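Local coordinates for type IV pilus assembly protein PilF (PDB 5OIU), which binds ATP and magnesium as an AAA+ motor ATPase that powers the assembly of type IV pili, at residues D117-I121 against E122-F126; F160-L163 against K164-T168; A196-F200 against A201-R205; G218-D222 against S223-K227. All coordinates share one frame; numbering follows the deposited sequence.

Interaction 1: residues D117-I121 against E122-F126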
loop_
_atom_site.group_PDB
_atom_site.type_symbol
_atom_site.label_atom_id
_atom_site.label_comp_id
_atom_site.label_asym_id
_atom_site.label_seq_id
_atom_site.Cartn_x
_atom_site.Cartn_y
_atom_site.Cartn_z
ATOM N N ASP C 117 -16.544 -1.558 43.438
ATOM C CA ASP C 117 -17.619 -2.250 42.761
ATOM C C ASP C 117 -17.843 -1.621 41.390
ATOM O O ASP C 117 -17.461 -0.472 41.126
ATOM C CB ASP C 117 -18.886 -2.209 43.611
ATOM C CG ASP C 117 -18.695 -2.900 44.937
ATOM O OD1 ASP C 117 -17.803 -3.777 44.989
ATOM O OD2 ASP C 117 -19.408 -2.567 45.917
ATOM N N ILE C 118 -18.431 -2.403 40.498
ATOM C CA ILE C 118 -18.711 -1.868 39.166
ATOM C C ILE C 118 -19.866 -0.875 39.271
ATOM O O ILE C 118 -20.923 -1.215 39.833
ATOM C CB ILE C 118 -19.025 -3.006 38.191
ATOM C CG1 ILE C 118 -17.902 -4.040 38.228
ATOM C CG2 ILE C 118 -19.199 -2.477 36.761
ATOM C CD1 ILE C 118 -18.389 -5.452 38.057
ATOM N N PRO C 119 -19.709 0.344 38.766
ATOM C CA PRO C 119 -20.748 1.367 38.883
ATOM C C PRO C 119 -21.743 1.321 37.726
ATOM O O PRO C 119 -21.532 0.662 36.703
ATOM C CB PRO C 119 -19.938 2.660 38.823
ATOM C CG PRO C 119 -18.796 2.314 37.884
ATOM C CD PRO C 119 -18.562 0.823 37.980
ATOM N N GLU C 120 -22.839 2.050 37.910
ATOM C CA GLU C 120 -23.738 2.310 36.801
ATOM C C GLU C 120 -23.048 3.226 35.798
ATOM O O GLU C 120 -22.155 4.001 36.147
ATOM C CB GLU C 120 -25.039 2.938 37.302
ATOM C CG GLU C 120 -25.932 1.992 38.145
ATOM C CD GLU C 120 -26.160 0.618 37.495
ATOM O OE1 GLU C 120 -26.510 0.541 36.283
ATOM O OE2 GLU C 120 -25.981 -0.397 38.208
ATOM N N ILE C 121 -23.474 3.147 34.538
ATOM C CA ILE C 121 -22.796 3.899 33.493
ATOM C C ILE C 121 -22.828 5.407 33.733
ATOM O O ILE C 121 -22.060 6.146 33.107
ATOM C CB ILE C 121 -23.390 3.563 32.120
ATOM C CG1 ILE C 121 -24.892 3.776 32.136
ATOM C CG2 ILE C 121 -23.000 2.153 31.674
ATOM C CD1 ILE C 121 -25.430 3.951 30.734
ATOM N N GLU C 122 -23.697 5.885 34.625
ATOM C CA GLU C 122 -23.843 7.316 34.865
ATOM C C GLU C 122 -22.765 7.871 35.786
ATOM O O GLU C 122 -22.616 9.096 35.864
ATOM C CB GLU C 122 -25.233 7.615 35.441
ATOM C CG GLU C 122 -26.365 7.477 34.416
ATOM C CD GLU C 122 -26.918 6.050 34.305
ATOM O OE1 GLU C 122 -27.692 5.790 33.348
ATOM O OE2 GLU C 122 -26.576 5.198 35.169
ATOM N N ASP C 123 -22.019 7.007 36.477
ATOM C CA ASP C 123 -20.869 7.409 37.276
ATOM C C ASP C 123 -19.549 7.018 36.611
ATOM O O ASP C 123 -18.554 6.781 37.298
ATOM C CB ASP C 123 -20.932 6.797 38.677
ATOM C CG ASP C 123 -22.294 6.955 39.329
ATOM O OD1 ASP C 123 -22.742 8.114 39.423
ATOM O OD2 ASP C 123 -22.908 5.930 39.746
ATOM N N LEU C 124 -19.525 6.915 35.286
ATOM C CA LEU C 124 -18.290 6.580 34.592
ATOM C C LEU C 124 -17.464 7.800 34.244
ATOM O O LEU C 124 -16.399 7.640 33.646
ATOM C CB LEU C 124 -18.577 5.810 33.305
ATOM C CG LEU C 124 -18.788 4.314 33.452
ATOM C CD1 LEU C 124 -19.209 3.743 32.100
ATOM C CD2 LEU C 124 -17.530 3.679 33.946
ATOM N N GLY C 125 -17.952 9.002 34.554
ATOM C CA GLY C 125 -17.233 10.232 34.297
ATOM C C GLY C 125 -17.460 10.886 32.946
ATOM O O GLY C 125 -16.680 11.772 32.579
ATOM N N PHE C 126 -18.499 10.500 32.195
ATOM C CA PHE C 126 -18.686 11.018 30.844
ATOM C C PHE C 126 -19.124 12.471 30.864
ATOM O O PHE C 126 -19.914 12.883 31.719
ATOM C CB PHE C 126 -19.728 10.194 30.091
ATOM C CG PHE C 126 -19.177 8.966 29.475
ATOM C CD1 PHE C 126 -18.528 9.019 28.259
ATOM C CD2 PHE C 126 -19.281 7.756 30.120
ATOM C CE1 PHE C 126 -18.001 7.882 27.689
ATOM C CE2 PHE C 126 -18.762 6.608 29.558
ATOM C CZ PHE C 126 -18.125 6.665 28.342
#

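Interaction 2: residues F160-L163 against K164-T168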
loop_
_atom_site.group_PDB
_atom_site.type_symbol
_atom_site.label_atom_id
_atom_site.label_comp_id
_atom_site.label_asym_id
_atom_site.label_seq_id
_atom_site.Cartn_x
_atom_site.Cartn_y
_atom_site.Cartn_z
ATOM N N PHE C 160 -17.584 -3.619 31.877
ATOM C CA PHE C 160 -18.515 -4.308 32.762
ATOM C C PHE C 160 -19.624 -3.391 33.244
ATOM O O PHE C 160 -20.757 -3.846 33.445
ATOM C CB PHE C 160 -17.757 -4.922 33.918
ATOM C CG PHE C 160 -17.179 -6.232 33.571
ATOM C CD1 PHE C 160 -17.969 -7.373 33.596
ATOM C CD2 PHE C 160 -15.871 -6.326 33.131
ATOM C CE1 PHE C 160 -17.441 -8.605 33.236
ATOM C CE2 PHE C 160 -15.335 -7.554 32.772
ATOM C CZ PHE C 160 -16.119 -8.696 32.826
ATOM N N SER C 161 -19.322 -2.102 33.406
ATOM C CA SER C 161 -20.374 -1.117 33.610
ATOM C C SER C 161 -21.410 -1.171 32.491
ATOM O O SER C 161 -22.617 -1.140 32.752
ATOM C CB SER C 161 -19.755 0.269 33.695
ATOM O OG SER C 161 -20.720 1.207 34.098
ATOM N N ILE C 162 -20.952 -1.248 31.236
ATOM C CA ILE C 162 -21.866 -1.390 30.103
ATOM C C ILE C 162 -22.768 -2.605 30.303
ATOM O O ILE C 162 -24.003 -2.496 30.331
ATOM C CB ILE C 162 -21.075 -1.502 28.788
ATOM C CG1 ILE C 162 -20.313 -0.209 28.494
ATOM C CG2 ILE C 162 -22.002 -1.918 27.638
ATOM C CD1 ILE C 162 -19.650 -0.206 27.138
ATOM N N LEU C 163 -22.145 -3.785 30.448
ATOM C CA LEU C 163 -22.875 -5.031 30.652
ATOM C C LEU C 163 -23.835 -4.945 31.841
ATOM O O LEU C 163 -24.924 -5.528 31.807
ATOM C CB LEU C 163 -21.883 -6.184 30.842
ATOM C CG LEU C 163 -20.964 -6.550 29.660
ATOM C CD1 LEU C 163 -20.258 -7.868 29.921
ATOM C CD2 LEU C 163 -21.706 -6.600 28.311
ATOM N N LYS C 164 -23.459 -4.206 32.892
ATOM C CA LYS C 164 -24.380 -3.986 34.005
ATOM C C LYS C 164 -25.690 -3.374 33.525
ATOM O O LYS C 164 -26.769 -3.754 33.990
ATOM C CB LYS C 164 -23.732 -3.095 35.059
ATOM C CG LYS C 164 -24.151 -3.417 36.476
ATOM C CD LYS C 164 -23.304 -2.631 37.479
ATOM C CE LYS C 164 -23.771 -2.844 38.920
ATOM N NZ LYS C 164 -22.613 -3.184 39.806
ATOM N N ARG C 165 -25.624 -2.446 32.571
ATOM C CA ARG C 165 -26.852 -1.846 32.069
ATOM C C ARG C 165 -27.593 -2.777 31.112
ATOM O O ARG C 165 -28.797 -2.979 31.260
ATOM C CB ARG C 165 -26.555 -0.516 31.380
ATOM C CG ARG C 165 -27.804 0.187 30.849
ATOM C CD ARG C 165 -28.854 0.466 31.943
ATOM N NE ARG C 165 -28.270 1.013 33.168
ATOM C CZ ARG C 165 -28.020 2.301 33.385
ATOM N NH1 ARG C 165 -28.313 3.198 32.461
ATOM N NH2 ARG C 165 -27.466 2.693 34.528
ATOM N N ILE C 166 -26.903 -3.364 30.131
ATOM C CA ILE C 166 -27.609 -3.951 28.994
ATOM C C ILE C 166 -27.838 -5.458 29.085
ATOM O O ILE C 166 -28.581 -5.992 28.251
ATOM C CB ILE C 166 -26.896 -3.631 27.656
ATOM C CG1 ILE C 166 -25.551 -4.372 27.553
ATOM C CG2 ILE C 166 -26.754 -2.123 27.468
ATOM C CD1 ILE C 166 -24.863 -4.240 26.223
ATOM N N ALA C 167 -27.242 -6.162 30.048
ATOM C CA ALA C 167 -27.420 -7.623 30.141
ATOM C C ALA C 167 -28.658 -7.962 30.987
ATOM O O ALA C 167 -28.599 -8.499 32.094
ATOM C CB ALA C 167 -26.156 -8.285 30.678
ATOM N N THR C 168 -29.813 -7.668 30.417
ATOM C CA THR C 168 -31.084 -7.900 31.065
ATOM C C THR C 168 -31.467 -9.386 31.035
ATOM O O THR C 168 -30.994 -10.145 30.184
ATOM C CB THR C 168 -32.128 -7.041 30.377
ATOM O OG1 THR C 168 -32.073 -7.288 28.962
ATOM C CG2 THR C 168 -31.810 -5.579 30.635
#

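Interaction 3: residues A196-F200 against A201-R205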
loop_
_atom_site.group_PDB
_atom_site.type_symbol
_atom_site.label_atom_id
_atom_site.label_comp_id
_atom_site.label_asym_id
_atom_site.label_seq_id
_atom_site.Cartn_x
_atom_site.Cartn_y
_atom_site.Cartn_z
ATOM N N ALA C 196 -5.716 -26.423 27.908
ATOM C CA ALA C 196 -6.769 -27.253 27.340
ATOM C C ALA C 196 -6.930 -27.034 25.849
ATOM O O ALA C 196 -7.446 -27.918 25.157
ATOM C CB ALA C 196 -8.105 -26.988 28.042
ATOM N N GLY C 197 -6.474 -25.898 25.337
ATOM C CA GLY C 197 -6.736 -25.509 23.969
ATOM C C GLY C 197 -7.870 -24.522 23.794
ATOM O O GLY C 197 -8.256 -24.250 22.651
ATOM N N LEU C 198 -8.405 -23.978 24.898
ATOM C CA LEU C 198 -9.519 -23.025 24.895
ATOM C C LEU C 198 -8.985 -21.617 24.644
ATOM O O LEU C 198 -8.869 -20.781 25.543
ATOM C CB LEU C 198 -10.300 -23.099 26.206
ATOM C CG LEU C 198 -11.667 -22.406 26.151
ATOM C CD1 LEU C 198 -12.431 -22.830 24.907
ATOM C CD2 LEU C 198 -12.484 -22.666 27.397
ATOM N N THR C 199 -8.669 -21.356 23.382
ATOM C CA THR C 199 -8.274 -20.031 22.955
ATOM C C THR C 199 -9.480 -19.108 22.862
ATOM O O THR C 199 -10.640 -19.531 22.920
ATOM C CB THR C 199 -7.599 -20.086 21.591
ATOM O OG1 THR C 199 -8.453 -20.806 20.687
ATOM C CG2 THR C 199 -6.234 -20.763 21.696
ATOM N N PHE C 200 -9.184 -17.821 22.691
ATOM C CA PHE C 200 -10.224 -16.867 22.344
ATOM C C PHE C 200 -11.022 -17.368 21.154
ATOM O O PHE C 200 -12.246 -17.518 21.225
ATOM C CB PHE C 200 -9.602 -15.499 22.050
ATOM C CG PHE C 200 -9.434 -14.624 23.276
ATOM C CD1 PHE C 200 -10.528 -14.051 23.889
ATOM C CD2 PHE C 200 -8.185 -14.373 23.796
ATOM C CE1 PHE C 200 -10.390 -13.257 24.998
ATOM C CE2 PHE C 200 -8.031 -13.561 24.910
ATOM C CZ PHE C 200 -9.138 -13.009 25.511
ATOM N N ALA C 201 -10.328 -17.678 20.058
ATOM C CA ALA C 201 -11.019 -18.041 18.827
ATOM C C ALA C 201 -11.849 -19.293 19.016
ATOM O O ALA C 201 -12.994 -19.352 18.567
ATOM C CB ALA C 201 -10.023 -18.239 17.681
ATOM N N ARG C 202 -11.286 -20.311 19.669
ATOM C CA ARG C 202 -12.006 -21.570 19.814
ATOM C C ARG C 202 -13.255 -21.395 20.674
ATOM O O ARG C 202 -14.322 -21.931 20.343
ATOM C CB ARG C 202 -11.088 -22.638 20.401
ATOM C CG ARG C 202 -11.807 -23.912 20.808
ATOM C CD ARG C 202 -12.182 -24.749 19.598
ATOM N NE ARG C 202 -12.739 -26.046 19.983
ATOM C CZ ARG C 202 -12.031 -27.034 20.531
ATOM N NH1 ARG C 202 -10.724 -26.885 20.755
ATOM N NH2 ARG C 202 -12.632 -28.177 20.849
ATOM N N ALA C 203 -13.150 -20.624 21.764
ATOM C CA ALA C 203 -14.331 -20.304 22.564
ATOM C C ALA C 203 -15.337 -19.477 21.768
ATOM O O ALA C 203 -16.539 -19.762 21.779
ATOM C CB ALA C 203 -13.920 -19.563 23.835
ATOM N N LEU C 204 -14.864 -18.444 21.067
ATOM C CA LEU C 204 -15.779 -17.526 20.395
ATOM C C LEU C 204 -16.586 -18.248 19.314
ATOM O O LEU C 204 -17.779 -17.970 19.118
ATOM C CB LEU C 204 -14.987 -16.355 19.809
ATOM C CG LEU C 204 -15.694 -15.076 19.351
ATOM C CD1 LEU C 204 -16.735 -14.675 20.368
ATOM C CD2 LEU C 204 -14.698 -13.935 19.097
ATOM N N ARG C 205 -15.956 -19.195 18.616
ATOM C CA ARG C 205 -16.667 -19.981 17.614
ATOM C C ARG C 205 -17.734 -20.868 18.254
ATOM O O ARG C 205 -18.833 -21.029 17.709
ATOM C CB ARG C 205 -15.673 -20.822 16.815
ATOM C CG ARG C 205 -16.144 -21.147 15.423
ATOM C CD ARG C 205 -14.999 -21.751 14.576
ATOM N NE ARG C 205 -14.119 -20.795 13.881
ATOM C CZ ARG C 205 -14.518 -19.890 12.978
ATOM N NH1 ARG C 205 -15.816 -19.769 12.661
ATOM N NH2 ARG C 205 -13.614 -19.087 12.396
#

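Interaction 4: residues G218-D222 against S223-K227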
loop_
_atom_site.group_PDB
_atom_site.type_symbol
_atom_site.label_atom_id
_atom_site.label_comp_id
_atom_site.label_asym_id
_atom_site.label_seq_id
_atom_site.Cartn_x
_atom_site.Cartn_y
_atom_site.Cartn_z
ATOM N N GLY C 218 -12.950 -10.349 25.744
ATOM C CA GLY C 218 -12.111 -9.611 26.678
ATOM C C GLY C 218 -10.929 -8.935 26.015
ATOM O O GLY C 218 -10.474 -7.874 26.468
ATOM N N GLU C 219 -10.423 -9.532 24.936
ATOM C CA GLU C 219 -9.297 -8.977 24.199
ATOM C C GLU C 219 -9.327 -9.526 22.781
ATOM O O GLU C 219 -9.336 -10.748 22.587
ATOM C CB GLU C 219 -7.975 -9.325 24.887
ATOM C CG GLU C 219 -7.001 -8.186 24.970
ATOM C CD GLU C 219 -5.551 -8.648 25.020
ATOM O OE1 GLU C 219 -5.244 -9.588 25.798
ATOM O OE2 GLU C 219 -4.720 -8.069 24.273
ATOM N N ILE C 220 -9.361 -8.621 21.804
ATOM C CA ILE C 220 -9.152 -8.958 20.404
ATOM C C ILE C 220 -7.656 -8.818 20.150
ATOM O O ILE C 220 -7.156 -7.714 19.935
ATOM C CB ILE C 220 -9.953 -8.055 19.465
ATOM C CG1 ILE C 220 -11.456 -8.171 19.736
ATOM C CG2 ILE C 220 -9.619 -8.402 17.996
ATOM C CD1 ILE C 220 -12.329 -7.545 18.653
ATOM N N ARG C 221 -6.938 -9.937 20.167
ATOM C CA ARG C 221 -5.496 -9.895 19.990
ATOM C C ARG C 221 -4.985 -10.896 18.963
ATOM O O ARG C 221 -3.786 -11.170 18.931
ATOM C CB ARG C 221 -4.785 -10.124 21.329
ATOM C CG ARG C 221 -5.221 -11.364 22.048
ATOM C CD ARG C 221 -4.150 -11.846 23.001
ATOM N NE ARG C 221 -4.357 -13.237 23.418
ATOM C CZ ARG C 221 -4.488 -13.620 24.686
ATOM N NH1 ARG C 221 -4.431 -12.710 25.666
ATOM N NH2 ARG C 221 -4.670 -14.907 24.976
ATOM N N ASP C 222 -5.842 -11.464 18.133
ATOM C CA ASP C 222 -5.339 -12.230 17.010
ATOM C C ASP C 222 -6.316 -12.056 15.862
ATOM O O ASP C 222 -7.404 -11.500 16.034
ATOM C CB ASP C 222 -5.086 -13.704 17.379
ATOM C CG ASP C 222 -6.330 -14.428 17.847
ATOM O OD1 ASP C 222 -7.356 -14.446 17.123
ATOM O OD2 ASP C 222 -6.257 -15.021 18.945
ATOM N N SER C 223 -5.908 -12.485 14.688
ATOM C CA SER C 223 -6.712 -12.335 13.515
ATOM C C SER C 223 -8.001 -13.151 13.520
ATOM O O SER C 223 -9.024 -12.606 13.335
ATOM C CB SER C 223 -5.868 -12.546 12.268
ATOM O OG SER C 223 -4.895 -11.536 12.162
ATOM N N GLU C 224 -7.930 -14.451 13.745
ATOM C CA GLU C 224 -9.118 -15.305 13.814
ATOM C C GLU C 224 -10.185 -14.727 14.740
ATOM O O GLU C 224 -11.381 -14.729 14.405
ATOM C CB GLU C 224 -8.715 -16.711 14.272
ATOM C CG GLU C 224 -9.386 -17.852 13.520
ATOM C CD GLU C 224 -9.315 -17.677 11.987
ATOM O OE1 GLU C 224 -8.310 -17.099 11.481
ATOM O OE2 GLU C 224 -10.267 -18.120 11.283
ATOM N N THR C 225 -9.761 -14.199 15.898
ATOM C CA THR C 225 -10.701 -13.621 16.854
ATOM C C THR C 225 -11.342 -12.355 16.306
ATOM O O THR C 225 -12.557 -12.163 16.440
ATOM C CB THR C 225 -10.001 -13.324 18.186
ATOM O OG1 THR C 225 -9.567 -14.558 18.792
ATOM C CG2 THR C 225 -10.930 -12.573 19.130
ATOM N N ALA C 226 -10.547 -11.478 15.686
ATOM C CA ALA C 226 -11.119 -10.275 15.094
ATOM C C ALA C 226 -12.136 -10.631 14.014
ATOM O O ALA C 226 -13.174 -9.974 13.882
ATOM C CB ALA C 226 -10.019 -9.381 14.520
ATOM N N LYS C 227 -11.861 -11.671 13.233
ATOM C CA LYS C 227 -12.780 -11.993 12.153
ATOM C C LYS C 227 -14.059 -12.620 12.699
ATOM O O LYS C 227 -15.160 -12.234 12.292
ATOM C CB LYS C 227 -12.094 -12.889 11.114
ATOM C CG LYS C 227 -11.726 -12.163 9.791
ATOM C CD LYS C 227 -12.980 -11.910 8.879
ATOM C CE LYS C 227 -12.724 -10.916 7.704
ATOM N NZ LYS C 227 -13.891 -10.028 7.421
#

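Interaction 1: residues D117-I121 against E122-F126
Glu122 folds back over Ile121, so that its carboxylate passes at a slant across the isoleucine: OE1 of Glu122 is 3.7 Å from CG1 of Ile121, and OE2 of Glu122 comes within 3.5 Å of CB of Glu120. The bend at the second torsion (chi2 87°) turns the acid back along the chain. The two carboxylates come near each other, Glu120 OE1 to Glu122 OE2 being 4.8 Å, and their repulsion is probably offset by NH2 of Arg165, which makes a salt bridge to each. Next, Asp123 closes a 3-10 turn, its backbone N donating to Glu120 O at 3.0 Å (162° at the hydrogen) from well above the carbonyl plane. Its CB also rests 4.3 Å from CB of Pro119. Leu124 forks over the same turn: CD1 of Leu124 meets CG2 of Ile121 at 4.1 Å, whereas CD2 faces CG of Pro119 at 4.4 Å. A weak bond from Leu124 N to Ile121 O, 3.4 Å long, adds a further i-to-i+3 link. Phe126 follows, presenting its ring edge to CD1 of Leu124 and to Ile121 O. With an alanine in place of Ile121, Leu124 CD1 and the Glu122 carboxylate would probably lose the hydrocarbon they lie on, opening a gap toward Phe131. The turn belongs to the loop between strand 104-111 and helix 128-138. Its isoleucine is wedged between that helix and helix 155-166, where Ser161 holds Pro119 O, while Phe126 stacks on Phe134 of helix 128-138 and on His332 of strand 328-336.

Interaction 2: residues F160-L163 against K164-T168
Phe160 reaches Lys164 through its peptide and not its ring, Phe160 O accepting from Lys164 N at 2.8 Å. The flat ring leads away from residues 164-168, toward Met216 and Glu177, and the guanidinium of Arg165 likewise leaves the turn for Glu120 and Glu122, so both flat groups find their partners outside residues 160-168. Residues 160-166 form the end of helix 155-166, the helix that follows the P-loop of this ATPase. Two donors converge on Ile162 O: Ile166 N at 3.0 Å in a regular helical bond, and Arg165 N at 2.8 Å in a weak, bent one. On the buried side, Ile162 and Ile166 lie side by side and point the same way, CG2 of Ile162 meeting CD1 of Ile166 at 3.9 Å. In Ile166 the first torsion (chi1 69°) sets CG1 between the backbone N and the carbonyl carbon, over Ile162 O, and CD1 extends from there to the neighbouring isoleucine. Both isoleucines pack on Ile240 of strand 238-243, and Leu163 fills in between there and strand 214-217. Lys164 leaves the other side of the helix, its NZ bound to Ile118 O. The helix stops at Ala167, whose N still donates to Leu163 O at 3.0 Å. Ala167 then centres an inverse gamma turn, in which Thr168 N makes a weak 3.0 Å bond to Ile166 O.

Interaction 3: residues A196-F200 against A201-R205
Thr199 reaches Arg202 as the N-cap of helix 200-206, and its side chain can be followed atom by atom into this cap. CB stands 3.9 Å from Ala201 N. Beyond it, the first torsion (chi1 52°) swings OG1 between the backbone N and the carbonyl carbon and so under the first helical turn, where Thr199 OG1 accepts from Arg202 N at 3.1 Å (157° at the hydrogen). At the same tip, OG1 of Thr199 also touches CB of Arg202, 3.2 Å away, and the two side chains cross at about a right angle. The cap thus provides an acceptor for an amide that has no earlier helical carbonyl to use. Two backbone bonds carry the helix on, Ala203 N to Thr199 O and Leu204 N to Phe200 O, the latter only 2.8 Å long. Before the cap the chain turns sharply: Gly197 and Leu198 form a G1 beta bulge opposite Asn193, and Leu198 centres an inverse gamma turn. The positive phi of Gly197 (99°) suits a glycine, since a CB there would press on the preceding carbonyl. Arg202 arches past this bend, with CB and CG each 4.0 Å from Gly197 O, and rests on Leu77 of a second subunit, which also brings Arg76 against Leu198. Leu198 and Ala203, flanking the cap, make a hydrophobic staple, CD1 of Leu198 lying 3.7 Å from CB of Ala203.

Interaction 4: residues G218-D222 against S223-K227
Asp222 OD1 is gripped twice by Thr225, at 2.7 Å from its backbone N and at 2.8 Å from its hydroxyl OG1. This is an N-cap arrangement at the start of helix 223-235. The amide meets OD1 nearly in line with the C-O bond, while the hydroxyl donates from the syn side, 31° out of the carboxylate plane. The aspartate can reach both because its first torsion (chi1 60°) turns CG between its own N and carbonyl carbon, over the opening turn, and the two side chains cross at about a right angle. The two bonds hold the carboxylate against rotation, and the helix dipole probably favours its negative charge here. An alanine in place of Asp222 would probably leave Thr225 N and OG1 without their shared acceptor and let the first turn fray. The backbone takes part as well, Ala226 N donating to Asp222 O at 3.2 Å. Ser223 OG is hydrogen-bonded to Met258 O and takes no part in the cap. The loop before the cap follows strand 214-217, which by comparison with related secretion ATPases probably carries the Walker B motif; the side chain of Glu219 comes within about 7 Å of both ATP and magnesium. Arg221 NH1 forms a salt bridge to Glu219 OE1, 3.2 Å long, and a second to Asp178. Between loop and helix lies an apolar seam that continues into strand 238-243: Ile220 packs there on Ala241 and Leu243, and its CG2 touches CB of Ala226 at 3.6 Å.

How the interactions relate
The four contacts form two pairs within the nucleotide-binding part of the chain. Interactions 1 and 2 touch each other, with centres about 11 Å apart, and join the loop before helix 128-138 to helix 155-166 by salt bridges, hydrogen bonds and apolar packing. Interaction 2 is the most buried, its apolar side facing the central sheet. Interactions 3 and 4, also about 11 Å apart, both open a helix with an N-cap, one by a threonine hydroxyl and the other by an aspartate carboxylate; Phe200 packs against Thr225, Arg221 and Glu219 between them. Residues 196-205 alone reach a second subunit, whereas the side chains of Leu124, Phe160 and Glu219 lie about 5 to 7 Å from ATP.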